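Local coordinates for protein glutaconate coenzyme a-transferase (PDB 1POI) that catalyses the transfer of coenzyme A from acetyl-CoA to (R)-2-hydroxyglutarate and related acids such as glutaconate, a step of glutamate degradation by the hydroxyglutarate pathway, at residues M59-G64 against R84-W89; V66-N71 against K94-D99; Q181-G186 against I215-I220; D185-I190 against T225-P230. All coordinates share one frame; numbering follows the deposited sequence.

Contact 1 (M59-G64 against R84-W89); sequences MLIGNG and RRFRKW
Gly62, at the end of helix 55-62, brings its CA within 4.9 Å of Arg85 CA in the first turns of helix 84-92, so the two backbones meet closely with no side chain on the glycine side. Arg85 lays its aliphatic part against this spot, with CG 3.5 Å from Gly62 CA. Its chain then bends at chi2 and chi3, and the guanidinium is carried on to Ser267 O and Gln270 OE1. The Trp89 indole covers the helix end. Ile61 O lies over one face of it, 3.4 Å from Trp89 CZ3, and Gly62 CA approaches the same face off-centre as a CH-pi contact, 4.2 Å from the centroid of the five-membered ring. Ile61 splits its branches between two aromatic residues. CG2, anti to the backbone N, slides past Trp89 CB at 4.0 Å, whereas Ile61 CD1 lies at the edge of the Phe86 ring, 3.9 Å from Phe86 CD1. Beside the six-membered ring, Gly64 has positive phi and is the C-prime residue of a Schellman motif, with Gly64 N bonded to Ile61 O and Arg65 N to Leu60 O. Asn63 folds back, and its ND2 reaches Met59 O at 2.8 Å, on the opposite face of that carbonyl from Asn63 N. Between the two segments the chemistry is van der Waals and CH-pi. Polar links come from outside: Asp58, just before Met59, accepts from Phe86 N, and Gln270 accepts from Trp89 NE1 and Arg85 NE through OE1 and donates to Gly62 O through NE2, so the Gln270 side chain bridges the end of helix 55-62, Arg85 and the indole.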
loop_
_atom_site.group_PDB
_atom_site.type_symbol
_atom_site.label_atom_id
_atom_site.label_comp_id
_atom_site.label_asym_id
_atom_site.label_seq_id
_atom_site.Cartn_x
_atom_site.Cartn_y
_atom_site.Cartn_z
ATOM N N MET A 59 -20.438 25.820 -20.176
ATOM C CA MET A 59 -21.611 25.188 -20.717
ATOM C C MET A 59 -22.895 25.746 -20.103
ATOM O O MET A 59 -23.826 26.083 -20.836
ATOM C CB MET A 59 -21.489 23.680 -20.600
ATOM C CG MET A 59 -20.352 23.139 -21.466
ATOM S SD MET A 59 -20.313 21.358 -21.406
ATOM C CE MET A 59 -21.574 20.953 -22.522
ATOM N N LEU A 60 -22.911 25.942 -18.785
ATOM C CA LEU A 60 -24.078 26.495 -18.094
ATOM C C LEU A 60 -24.370 27.915 -18.595
ATOM O O LEU A 60 -25.503 28.228 -18.957
ATOM C CB LEU A 60 -23.853 26.518 -16.577
ATOM C CG LEU A 60 -23.710 25.166 -15.868
ATOM C CD1 LEU A 60 -23.353 25.358 -14.392
ATOM C CD2 LEU A 60 -24.985 24.342 -16.042
ATOM N N ILE A 61 -23.346 28.764 -18.637
ATOM C CA ILE A 61 -23.506 30.140 -19.102
ATOM C C ILE A 61 -24.055 30.191 -20.532
ATOM O O ILE A 61 -25.112 30.780 -20.772
ATOM C CB ILE A 61 -22.176 30.894 -19.053
ATOM C CG1 ILE A 61 -21.700 31.030 -17.614
ATOM C CG2 ILE A 61 -22.315 32.253 -19.693
ATOM C CD1 ILE A 61 -20.341 31.646 -17.505
ATOM N N GLY A 62 -23.340 29.565 -21.466
ATOM C CA GLY A 62 -23.753 29.530 -22.856
ATOM C C GLY A 62 -25.162 29.011 -23.042
ATOM O O GLY A 62 -25.849 29.432 -23.967
ATOM N N ASN A 63 -25.572 28.050 -22.222
ATOM C CA ASN A 63 -26.937 27.535 -22.284
ATOM C C ASN A 63 -27.873 28.449 -21.452
ATOM O O ASN A 63 -28.954 28.034 -21.008
ATOM C CB ASN A 63 -27.005 26.111 -21.739
ATOM C CG ASN A 63 -26.578 25.067 -22.763
ATOM O OD1 ASN A 63 -27.417 24.495 -23.482
ATOM N ND2 ASN A 63 -25.278 24.776 -22.806
ATOM N N GLY A 64 -27.441 29.683 -21.219
ATOM C CA GLY A 64 -28.231 30.637 -20.452
ATOM C C GLY A 64 -28.825 30.209 -19.116
ATOM O O GLY A 64 -29.903 30.700 -18.748
ATOM N N ARG A 84 -15.075 30.820 -24.187
ATOM C CA ARG A 84 -15.772 31.580 -25.199
ATOM C C ARG A 84 -17.227 31.944 -24.935
ATOM O O ARG A 84 -17.586 33.090 -25.118
ATOM C CB ARG A 84 -15.564 30.900 -26.555
ATOM C CG ARG A 84 -14.078 30.646 -26.821
ATOM C CD ARG A 84 -13.854 29.661 -27.943
ATOM N NE ARG A 84 -12.439 29.367 -28.157
ATOM C CZ ARG A 84 -11.538 30.246 -28.594
ATOM N NH1 ARG A 84 -11.889 31.493 -28.864
ATOM N NH2 ARG A 84 -10.276 29.877 -28.765
ATOM N N ARG A 85 -18.060 31.002 -24.497
ATOM C CA ARG A 85 -19.457 31.332 -24.215
ATOM C C ARG A 85 -19.447 32.386 -23.113
ATOM O O ARG A 85 -20.169 33.382 -23.175
ATOM C CB ARG A 85 -20.234 30.105 -23.742
ATOM C CG ARG A 85 -20.934 29.277 -24.829
ATOM C CD ARG A 85 -20.534 29.650 -26.252
ATOM N NE ARG A 85 -21.255 30.797 -26.784
ATOM C CZ ARG A 85 -20.725 31.689 -27.619
ATOM N NH1 ARG A 85 -19.468 31.583 -28.026
ATOM N NH2 ARG A 85 -21.463 32.690 -28.071
ATOM N N PHE A 86 -18.562 32.175 -22.145
ATOM C CA PHE A 86 -18.357 33.052 -21.004
ATOM C C PHE A 86 -18.027 34.483 -21.455
ATOM O O PHE A 86 -18.818 35.380 -21.235
ATOM C CB PHE A 86 -17.245 32.441 -20.100
ATOM C CG PHE A 86 -16.570 33.423 -19.165
ATOM C CD1 PHE A 86 -17.153 33.769 -17.954
ATOM C CD2 PHE A 86 -15.363 34.023 -19.517
ATOM C CE1 PHE A 86 -16.544 34.705 -17.108
ATOM C CE2 PHE A 86 -14.750 34.952 -18.684
ATOM C CZ PHE A 86 -15.344 35.295 -17.477
ATOM N N ARG A 87 -16.912 34.698 -22.147
ATOM C CA ARG A 87 -16.560 36.055 -22.559
ATOM C C ARG A 87 -17.509 36.668 -23.574
ATOM O O ARG A 87 -17.550 37.886 -23.728
ATOM C CB ARG A 87 -15.116 36.133 -23.065
ATOM C CG ARG A 87 -14.835 35.392 -24.362
ATOM C CD ARG A 87 -14.322 36.345 -25.468
ATOM N NE ARG A 87 -13.041 36.992 -25.164
ATOM C CZ ARG A 87 -11.847 36.389 -25.222
ATOM N NH1 ARG A 87 -11.750 35.101 -25.566
ATOM N NH2 ARG A 87 -10.735 37.088 -24.973
ATOM N N LYS A 88 -18.285 35.834 -24.257
ATOM C CA LYS A 88 -19.227 36.334 -25.255
ATOM C C LYS A 88 -20.474 36.867 -24.564
ATOM O O LYS A 88 -20.884 38.013 -24.777
ATOM C CB LYS A 88 -19.595 35.238 -26.267
ATOM C CG LYS A 88 -20.238 35.761 -27.538
ATOM C CD LYS A 88 -19.486 36.971 -28.102
ATOM C CE LYS A 88 -20.206 38.292 -27.787
ATOM N NZ LYS A 88 -19.314 39.481 -27.997
ATOM N N TRP A 89 -21.070 36.044 -23.719
ATOM C CA TRP A 89 -22.241 36.485 -23.008
ATOM C C TRP A 89 -21.950 37.687 -22.132
ATOM O O TRP A 89 -22.761 38.602 -22.054
ATOM C CB TRP A 89 -22.819 35.359 -22.196
ATOM C CG TRP A 89 -23.580 34.429 -23.023
ATOM C CD1 TRP A 89 -23.177 33.847 -24.183
ATOM C CD2 TRP A 89 -24.886 33.933 -22.749
ATOM N NE1 TRP A 89 -24.156 33.003 -24.651
ATOM C CE2 TRP A 89 -25.219 33.039 -23.785
ATOM C CE3 TRP A 89 -25.814 34.153 -21.718
ATOM C CZ2 TRP A 89 -26.440 32.363 -23.823
ATOM C CZ3 TRP A 89 -27.023 33.479 -21.754
ATOM C CH2 TRP A 89 -27.327 32.597 -22.797
#

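Contact 2 (V66-N71 against K94-D99); sequences VKAYIN and KLTMED
Tyr69 and Met97 form the central pair of this contact, side by side on one face of two parallel strands whose short axes differ by 17°. Met97, with CG anti to the backbone N (chi1 179°), runs out beside the Tyr69 ring and then bends at chi3. The bend sets its sulfur in a notch: SD is 4.0 Å from Tyr69 CD2 in the plane of the ring, an edge-on Met-aromatic contact, and it also touches Asn71 CB. Toward the N-terminal end of both segments, the Leu95 CD1 methyl fills the hollow between Val66 CG1 and Tyr69 CB, 4.1 Å from the former. On the other face the relief is shallower, where Ile70 CD1 rests on Glu98 CB at 4.2 Å. Three backbone bonds link the strands: Tyr69 N to Thr96 O, Glu98 N to Tyr69 O at 2.9 Å, and Asn71 N to Glu98 O. Thr96 OG1 extends them at the N-terminal end, donating to Lys67 O at 2.7 Å nearly along the C=O axis, where the first strand turns a corner. At the far end Asn71 ND2 points at Asp99 OD1, 3.1 Å away and almost straight (177°). This pairing joins the strand outermost within this chain to its neighbour in the parallel sheet, a beta-alpha-beta crossover through helix 84-92. Glu98 meets Lys150, Arg140 and Gly134 N, and Asp99 OD2 meets a basic and, by a hydrogen bond, an aromatic side chain of the other protein in the assembly. These basic partners would be expected to favour the ionised carboxylates, and Asp99 lies at a subunit interface.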
loop_
_atom_site.group_PDB
_atom_site.type_symbol
_atom_site.label_atom_id
_atom_site.label_comp_id
_atom_site.label_asym_id
_atom_site.label_seq_id
_atom_site.Cartn_x
_atom_site.Cartn_y
_atom_site.Cartn_z
ATOM N N VAL A 66 -27.450 30.791 -16.028
ATOM C CA VAL A 66 -26.873 31.484 -14.889
ATOM C C VAL A 66 -27.399 32.911 -14.731
ATOM O O VAL A 66 -27.257 33.747 -15.636
ATOM C CB VAL A 66 -25.322 31.453 -14.982
ATOM C CG1 VAL A 66 -24.692 32.254 -13.874
ATOM C CG2 VAL A 66 -24.825 30.010 -14.917
ATOM N N LYS A 67 -27.984 33.174 -13.559
ATOM C CA LYS A 67 -28.596 34.462 -13.207
ATOM C C LYS A 67 -27.515 35.454 -12.824
ATOM O O LYS A 67 -27.490 36.582 -13.295
ATOM C CB LYS A 67 -29.578 34.232 -12.051
ATOM C CG LYS A 67 -30.539 35.376 -11.753
ATOM C CD LYS A 67 -31.557 35.018 -10.652
ATOM C CE LYS A 67 -30.919 34.960 -9.258
ATOM N NZ LYS A 67 -31.933 34.875 -8.132
ATOM N N ALA A 68 -26.598 35.007 -11.980
ATOM C CA ALA A 68 -25.472 35.817 -11.537
ATOM C C ALA A 68 -24.312 34.843 -11.373
ATOM O O ALA A 68 -24.500 33.709 -10.892
ATOM C CB ALA A 68 -25.789 36.480 -10.217
ATOM N N TYR A 69 -23.125 35.279 -11.766
ATOM C CA TYR A 69 -21.935 34.444 -11.708
ATOM C C TYR A 69 -20.837 35.212 -10.982
ATOM O O TYR A 69 -20.546 36.366 -11.341
ATOM C CB TYR A 69 -21.526 34.130 -13.148
ATOM C CG TYR A 69 -20.259 33.348 -13.333
ATOM C CD1 TYR A 69 -20.129 32.036 -12.848
ATOM C CD2 TYR A 69 -19.186 33.909 -14.030
ATOM C CE1 TYR A 69 -18.954 31.308 -13.062
ATOM C CE2 TYR A 69 -18.023 33.199 -14.247
ATOM C CZ TYR A 69 -17.906 31.904 -13.767
ATOM O OH TYR A 69 -16.740 31.222 -14.019
ATOM N N ILE A 70 -20.289 34.606 -9.921
ATOM C CA ILE A 70 -19.235 35.237 -9.115
ATOM C C ILE A 70 -17.928 34.693 -9.699
ATOM O O ILE A 70 -17.616 33.507 -9.581
ATOM C CB ILE A 70 -19.390 34.925 -7.561
ATOM C CG1 ILE A 70 -20.857 35.070 -7.095
ATOM C CG2 ILE A 70 -18.527 35.885 -6.735
ATOM C CD1 ILE A 70 -21.512 36.404 -7.408
ATOM N N ASN A 71 -17.126 35.590 -10.237
ATOM C CA ASN A 71 -15.937 35.192 -10.960
ATOM C C ASN A 71 -14.536 35.607 -10.521
ATOM O O ASN A 71 -14.292 36.757 -10.087
ATOM C CB ASN A 71 -16.137 35.640 -12.411
ATOM C CG ASN A 71 -15.113 35.074 -13.339
ATOM O OD1 ASN A 71 -15.175 33.889 -13.686
ATOM N ND2 ASN A 71 -14.147 35.901 -13.737
ATOM N N LYS A 94 -25.249 40.002 -21.535
ATOM C CA LYS A 94 -26.269 39.004 -21.265
ATOM C C LYS A 94 -26.028 38.166 -20.024
ATOM O O LYS A 94 -26.725 37.177 -19.814
ATOM C CB LYS A 94 -26.373 38.051 -22.448
ATOM C CG LYS A 94 -26.531 38.732 -23.779
ATOM C CD LYS A 94 -27.320 37.844 -24.736
ATOM C CE LYS A 94 -26.584 36.565 -25.056
ATOM N NZ LYS A 94 -27.486 35.523 -25.634
ATOM N N LEU A 95 -25.005 38.503 -19.244
ATOM C CA LEU A 95 -24.679 37.750 -18.027
ATOM C C LEU A 95 -24.380 38.704 -16.874
ATOM O O LEU A 95 -23.630 39.677 -17.057
ATOM C CB LEU A 95 -23.447 36.872 -18.285
ATOM C CG LEU A 95 -22.733 36.185 -17.115
ATOM C CD1 LEU A 95 -23.560 34.973 -16.656
ATOM C CD2 LEU A 95 -21.306 35.777 -17.535
ATOM N N THR A 96 -25.012 38.458 -15.719
ATOM C CA THR A 96 -24.811 39.267 -14.501
ATOM C C THR A 96 -23.552 38.676 -13.868
ATOM O O THR A 96 -23.559 37.512 -13.442
ATOM C CB THR A 96 -25.974 39.089 -13.445
ATOM O OG1 THR A 96 -27.263 39.137 -14.071
ATOM C CG2 THR A 96 -25.905 40.184 -12.406
ATOM N N MET A 97 -22.511 39.476 -13.700
ATOM C CA MET A 97 -21.274 38.919 -13.154
ATOM C C MET A 97 -20.412 39.802 -12.263
ATOM O O MET A 97 -20.167 40.972 -12.571
ATOM C CB MET A 97 -20.403 38.428 -14.318
ATOM C CG MET A 97 -19.061 37.843 -13.913
ATOM S SD MET A 97 -18.061 37.476 -15.317
ATOM C CE MET A 97 -17.070 38.911 -15.319
ATOM N N GLU A 98 -19.883 39.202 -11.201
ATOM C CA GLU A 98 -19.002 39.912 -10.276
ATOM C C GLU A 98 -17.596 39.303 -10.367
ATOM O O GLU A 98 -17.437 38.123 -10.665
ATOM C CB GLU A 98 -19.522 39.798 -8.834
ATOM C CG GLU A 98 -18.847 40.730 -7.847
ATOM C CD GLU A 98 -18.789 42.186 -8.323
ATOM O OE1 GLU A 98 -17.870 42.529 -9.083
ATOM O OE2 GLU A 98 -19.646 43.003 -7.931
ATOM N N ASP A 99 -16.584 40.124 -10.136
ATOM C CA ASP A 99 -15.201 39.687 -10.153
ATOM C C ASP A 99 -14.572 39.858 -8.792
ATOM O O ASP A 99 -14.567 40.960 -8.241
ATOM C CB ASP A 99 -14.362 40.560 -11.085
ATOM C CG ASP A 99 -14.286 40.030 -12.482
ATOM O OD1 ASP A 99 -14.110 38.795 -12.671
ATOM O OD2 ASP A 99 -14.389 40.879 -13.391
#

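Contact 3 (Q181-G186 against I215-I220); sequences QASPDG and ISDEEI
The carboxylates of Asp185 and Asp217 lie with their planes only 13° apart, and Asp217 OD1 sits over the Asp185 group, 2.8 Å from Asp185 OD2. Asp185 OD2 also forms a salt bridge with Arg221, while its OD1 accepts from Thr187 OG1. Asp217 OD1 is also near the backbone, receiving a weak hydrogen bond from Asp185 N at 3.4 Å. The Asp185 CG lies between its backbone N and carbonyl carbon (chi1 70°), which brings the carboxylate from the type I beta turn of Ser183 to Gly186 to the Asp217 side chain. The Gln181 amide presents NE2 to the Ile215 CD1 methyl at 3.9 Å, while its OE1 is held by Trp191.

Ile215 N donates to Ala182 O at 2.9 Å with an angle of 154°, continuing the parallel pairing of strands 181-182 and 213-214. Beyond it, Ser216 is the N-cap of a short, weakly bonded helix, its OG accepting from Glu219 N at 3.1 Å. The first turn then returns Ile220, whose CG2 packs on Ser183 CB at 3.7 Å. Ile215 also packs on Pro306 of a second copy of this protein, so the contact borders a subunit interface.

Two carboxylate oxygens this close would be unfavourable if both groups were charged; Arg221 may ease this, or a proton may be shared between them.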
loop_
_atom_site.group_PDB
_atom_site.type_symbol
_atom_site.label_atom_id
_atom_site.label_comp_id
_atom_site.label_asym_id
_atom_site.label_seq_id
_atom_site.Cartn_x
_atom_site.Cartn_y
_atom_site.Cartn_z
ATOM N N GLN A 181 -13.703 7.325 -5.052
ATOM C CA GLN A 181 -14.437 6.268 -4.336
ATOM C C GLN A 181 -15.367 6.867 -3.278
ATOM O O GLN A 181 -15.066 7.925 -2.688
ATOM C CB GLN A 181 -13.473 5.299 -3.640
ATOM C CG GLN A 181 -12.383 4.704 -4.507
ATOM C CD GLN A 181 -11.333 4.019 -3.678
ATOM O OE1 GLN A 181 -10.525 4.681 -3.023
ATOM N NE2 GLN A 181 -11.347 2.689 -3.673
ATOM N N ALA A 182 -16.473 6.178 -3.031
ATOM C CA ALA A 182 -17.456 6.608 -2.050
ATOM C C ALA A 182 -18.205 5.377 -1.575
ATOM O O ALA A 182 -18.171 4.336 -2.233
ATOM C CB ALA A 182 -18.410 7.611 -2.657
ATOM N N SER A 183 -18.773 5.457 -0.380
ATOM C CA SER A 183 -19.524 4.341 0.189
ATOM C C SER A 183 -21.034 4.596 0.075
ATOM O O SER A 183 -21.468 5.716 -0.276
ATOM C CB SER A 183 -19.144 4.165 1.663
ATOM O OG SER A 183 -18.948 5.430 2.294
ATOM N N PRO A 184 -21.861 3.571 0.336
ATOM C CA PRO A 184 -23.293 3.836 0.234
ATOM C C PRO A 184 -23.759 4.844 1.304
ATOM O O PRO A 184 -24.810 5.446 1.168
ATOM C CB PRO A 184 -23.900 2.459 0.453
ATOM C CG PRO A 184 -22.883 1.572 -0.148
ATOM C CD PRO A 184 -21.620 2.126 0.426
ATOM N N ASP A 185 -22.995 5.023 2.372
ATOM C CA ASP A 185 -23.401 5.969 3.394
ATOM C C ASP A 185 -22.870 7.357 3.165
ATOM O O ASP A 185 -22.995 8.215 4.037
ATOM C CB ASP A 185 -23.041 5.490 4.804
ATOM C CG ASP A 185 -21.537 5.511 5.100
ATOM O OD1 ASP A 185 -20.759 6.282 4.495
ATOM O OD2 ASP A 185 -21.140 4.727 5.983
ATOM N N GLY A 186 -22.205 7.565 2.035
ATOM C CA GLY A 186 -21.692 8.893 1.744
ATOM C C GLY A 186 -20.243 9.182 2.071
ATOM O O GLY A 186 -19.781 10.296 1.791
ATOM N N ILE A 215 -17.570 1.537 -2.816
ATOM C CA ILE A 215 -17.101 0.402 -2.011
ATOM C C ILE A 215 -17.947 0.297 -0.732
ATOM O O ILE A 215 -18.550 1.290 -0.287
ATOM C CB ILE A 215 -15.596 0.498 -1.640
ATOM C CG1 ILE A 215 -15.187 1.940 -1.355
ATOM C CG2 ILE A 215 -14.733 -0.085 -2.758
ATOM C CD1 ILE A 215 -13.822 2.041 -0.726
ATOM N N SER A 216 -18.003 -0.899 -0.153
ATOM C CA SER A 216 -18.782 -1.128 1.047
ATOM C C SER A 216 -18.344 -0.230 2.169
ATOM O O SER A 216 -17.214 0.251 2.181
ATOM C CB SER A 216 -18.662 -2.575 1.502
ATOM O OG SER A 216 -17.378 -2.859 2.020
ATOM N N ASP A 217 -19.222 -0.044 3.145
ATOM C CA ASP A 217 -18.906 0.804 4.283
ATOM C C ASP A 217 -17.821 0.148 5.068
ATOM O O ASP A 217 -16.888 0.825 5.477
ATOM C CB ASP A 217 -20.115 1.021 5.184
ATOM C CG ASP A 217 -21.196 1.832 4.520
ATOM O OD1 ASP A 217 -20.894 2.889 3.907
ATOM O OD2 ASP A 217 -22.353 1.390 4.628
ATOM N N GLU A 218 -17.925 -1.166 5.265
ATOM C CA GLU A 218 -16.888 -1.888 5.999
ATOM C C GLU A 218 -15.503 -1.606 5.389
ATOM O O GLU A 218 -14.577 -1.230 6.096
ATOM C CB GLU A 218 -17.159 -3.395 6.042
ATOM C CG GLU A 218 -15.910 -4.188 6.463
ATOM C CD GLU A 218 -16.201 -5.578 7.030
ATOM O OE1 GLU A 218 -16.846 -6.402 6.336
ATOM O OE2 GLU A 218 -15.756 -5.851 8.174
ATOM N N GLU A 219 -15.412 -1.678 4.066
ATOM C CA GLU A 219 -14.176 -1.449 3.328
ATOM C C GLU A 219 -13.531 -0.056 3.438
ATOM O O GLU A 219 -12.333 0.070 3.697
ATOM C CB GLU A 219 -14.428 -1.787 1.855
ATOM C CG GLU A 219 -13.217 -1.675 0.949
ATOM C CD GLU A 219 -12.094 -2.626 1.335
ATOM O OE1 GLU A 219 -12.340 -3.644 2.027
ATOM O OE2 GLU A 219 -10.948 -2.345 0.938
ATOM N N ILE A 220 -14.313 0.987 3.212
ATOM C CA ILE A 220 -13.809 2.362 3.240
ATOM C C ILE A 220 -13.336 2.842 4.620
ATOM O O ILE A 220 -12.701 3.900 4.759
ATOM C CB ILE A 220 -14.880 3.328 2.622
ATOM C CG1 ILE A 220 -14.245 4.647 2.206
ATOM C CG2 ILE A 220 -15.985 3.600 3.601
ATOM C CD1 ILE A 220 -14.981 5.326 1.063
#

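Contact 4 (D185-I190 against T225-P230); sequences DGTVRI and TKNDIP
Val188 and Ile229 pair through their backbones, on segments running roughly antiparallel (146° apart end to end). Val188 N donates to Ile229 O at 3.1 Å and 169°. Val188 O takes Asp228 N at 2.8 Å and, more weakly, Ile229 N. Just before the strand, Asp185 OD1 accepts from Thr187 N in an Asx turn.

Among side-chain bonds, Arg189 NE points at Asn227 OD1, 3.0 Å away at the edge of the guanidinium, with the amide and guanidinium planes nearly coplanar. The extended Arg189 chain brings NE there, and Lys226 lies over one guanidinium face, its CB 3.6 Å from NE. Asp228 OD1 receives Ile190 N at 3.0 Å from above the carboxylate plane, while OD2 has Lys194 as its salt-bridge partner. Asn227 ND2 donates to Ile220 O, which Arg189 NH2 also reaches weakly, and to the backbone of the other protein in the assembly.

With Asp228 and Ile229 both facing Val188, the backbone pairing is a classic beta bulge, which joins edge strand 188-189 of the small mixed sheet to the loop that follows helix 217-221.

Van der Waals contacts fill the remainder. Val188 CB lies 4.0 Å from Ile229 CB, the two side chains pointing the same way over Ala179 and Ile177 of strand 174-179. Thr187 CG2, anti to its N, sits 3.4 Å from Ile229 O and beside the Asn227 amide.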
loop_
_atom_site.group_PDB
_atom_site.type_symbol
_atom_site.label_atom_id
_atom_site.label_comp_id
_atom_site.label_asym_id
_atom_site.label_seq_id
_atom_site.Cartn_x
_atom_site.Cartn_y
_atom_site.Cartn_z
ATOM N N ASP A 185 -22.995 5.023 2.372
ATOM C CA ASP A 185 -23.401 5.969 3.394
ATOM C C ASP A 185 -22.870 7.357 3.165
ATOM O O ASP A 185 -22.995 8.215 4.037
ATOM C CB ASP A 185 -23.041 5.490 4.804
ATOM C CG ASP A 185 -21.537 5.511 5.100
ATOM O OD1 ASP A 185 -20.759 6.282 4.495
ATOM O OD2 ASP A 185 -21.140 4.727 5.983
ATOM N N GLY A 186 -22.205 7.565 2.035
ATOM C CA GLY A 186 -21.692 8.893 1.744
ATOM C C GLY A 186 -20.243 9.182 2.071
ATOM O O GLY A 186 -19.781 10.296 1.791
ATOM N N THR A 187 -19.520 8.237 2.684
ATOM C CA THR A 187 -18.108 8.483 2.961
ATOM C C THR A 187 -17.394 8.601 1.597
ATOM O O THR A 187 -17.507 7.711 0.729
ATOM C CB THR A 187 -17.467 7.372 3.799
ATOM O OG1 THR A 187 -18.390 6.920 4.798
ATOM C CG2 THR A 187 -16.241 7.905 4.494
ATOM N N VAL A 188 -16.661 9.701 1.440
ATOM C CA VAL A 188 -15.961 10.047 0.207
ATOM C C VAL A 188 -14.436 10.084 0.283
ATOM O O VAL A 188 -13.862 10.713 1.182
ATOM C CB VAL A 188 -16.455 11.413 -0.289
ATOM C CG1 VAL A 188 -15.642 11.912 -1.464
ATOM C CG2 VAL A 188 -17.918 11.309 -0.640
ATOM N N ARG A 189 -13.806 9.458 -0.717
ATOM C CA ARG A 189 -12.350 9.374 -0.861
ATOM C C ARG A 189 -11.918 10.100 -2.137
ATOM O O ARG A 189 -12.263 9.663 -3.232
ATOM C CB ARG A 189 -11.923 7.908 -1.013
ATOM C CG ARG A 189 -11.066 7.350 0.104
ATOM C CD ARG A 189 -10.836 5.854 -0.097
ATOM N NE ARG A 189 -10.649 5.144 1.171
ATOM C CZ ARG A 189 -10.203 3.893 1.288
ATOM N NH1 ARG A 189 -9.872 3.181 0.213
ATOM N NH2 ARG A 189 -10.150 3.319 2.486
ATOM N N ILE A 190 -11.204 11.211 -1.988
ATOM C CA ILE A 190 -10.670 11.967 -3.112
ATOM C C ILE A 190 -9.114 11.848 -3.118
ATOM O O ILE A 190 -8.447 12.447 -2.262
ATOM C CB ILE A 190 -10.965 13.464 -2.973
ATOM C CG1 ILE A 190 -12.474 13.731 -2.937
ATOM C CG2 ILE A 190 -10.272 14.243 -4.103
ATOM C CD1 ILE A 190 -12.796 15.227 -2.756
ATOM N N THR A 225 -7.576 6.994 7.393
ATOM C CA THR A 225 -6.708 8.076 6.910
ATOM C C THR A 225 -6.948 8.545 5.467
ATOM O O THR A 225 -6.638 9.689 5.122
ATOM C CB THR A 225 -5.175 7.745 7.108
ATOM O OG1 THR A 225 -4.776 6.656 6.256
ATOM C CG2 THR A 225 -4.885 7.372 8.570
ATOM N N LYS A 226 -7.526 7.690 4.634
ATOM C CA LYS A 226 -7.754 8.062 3.250
ATOM C C LYS A 226 -9.089 8.767 2.983
ATOM O O LYS A 226 -9.317 9.278 1.882
ATOM C CB LYS A 226 -7.651 6.821 2.369
ATOM C CG LYS A 226 -6.249 6.281 2.221
ATOM C CD LYS A 226 -6.285 4.767 1.983
ATOM C CE LYS A 226 -4.953 4.222 1.444
ATOM N NZ LYS A 226 -3.749 4.595 2.268
ATOM N N ASN A 227 -9.978 8.807 3.965
ATOM C CA ASN A 227 -11.274 9.426 3.738
ATOM C C ASN A 227 -11.221 10.948 3.899
ATOM O O ASN A 227 -10.550 11.470 4.803
ATOM C CB ASN A 227 -12.291 8.753 4.635
ATOM C CG ASN A 227 -12.216 7.240 4.531
ATOM O OD1 ASN A 227 -11.721 6.706 3.549
ATOM N ND2 ASN A 227 -12.670 6.547 5.550
ATOM N N ASP A 228 -11.906 11.666 3.012
ATOM C CA ASP A 228 -11.881 13.121 3.045
ATOM C C ASP A 228 -13.172 13.807 3.516
ATOM O O ASP A 228 -13.166 15.016 3.845
ATOM C CB ASP A 228 -11.518 13.645 1.669
ATOM C CG ASP A 228 -10.170 13.168 1.206
ATOM O OD1 ASP A 228 -10.063 12.052 0.672
ATOM O OD2 ASP A 228 -9.217 13.935 1.367
ATOM N N ILE A 229 -14.283 13.066 3.462
ATOM C CA ILE A 229 -15.580 13.576 3.883
ATOM C C ILE A 229 -16.378 12.464 4.555
ATOM O O ILE A 229 -16.381 11.321 4.078
ATOM C CB ILE A 229 -16.397 14.129 2.696
ATOM C CG1 ILE A 229 -15.635 15.238 1.981
ATOM C CG2 ILE A 229 -17.717 14.738 3.205
ATOM C CD1 ILE A 229 -16.107 15.412 0.569
ATOM N N PRO A 230 -17.012 12.771 5.709
ATOM C CA PRO A 230 -17.836 11.855 6.516
ATOM C C PRO A 230 -19.185 11.747 5.846
ATOM O O PRO A 230 -19.687 12.746 5.328
ATOM C CB PRO A 230 -18.012 12.607 7.830
ATOM C CG PRO A 230 -17.029 13.761 7.758
ATOM C CD PRO A 230 -16.952 14.101 6.338
#

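In the fold
From the N terminus, helix 55-62 and strand 66-71 are followed by helix 84-92 and strand 96-99. Contact 1 closes the helix-to-helix loop and contact 2 the strand-to-strand one, and since their segments alternate they cross; Phe86 of contact 1 packs on Tyr69 and Met97 of contact 2, joining helices to sheet edge. Some 80 residues later, in series, contacts 3 and 4 share Asp185 and Gly186 and close with segments 215-220 and 225-230. They tie the small mixed sheet (strands 181-182 and 188-189) to helix 217-221 and the loop after it. The two pairs lie on opposite sides of the chain's centre; the centres of contacts 1 and 3 are about 37 Å apart.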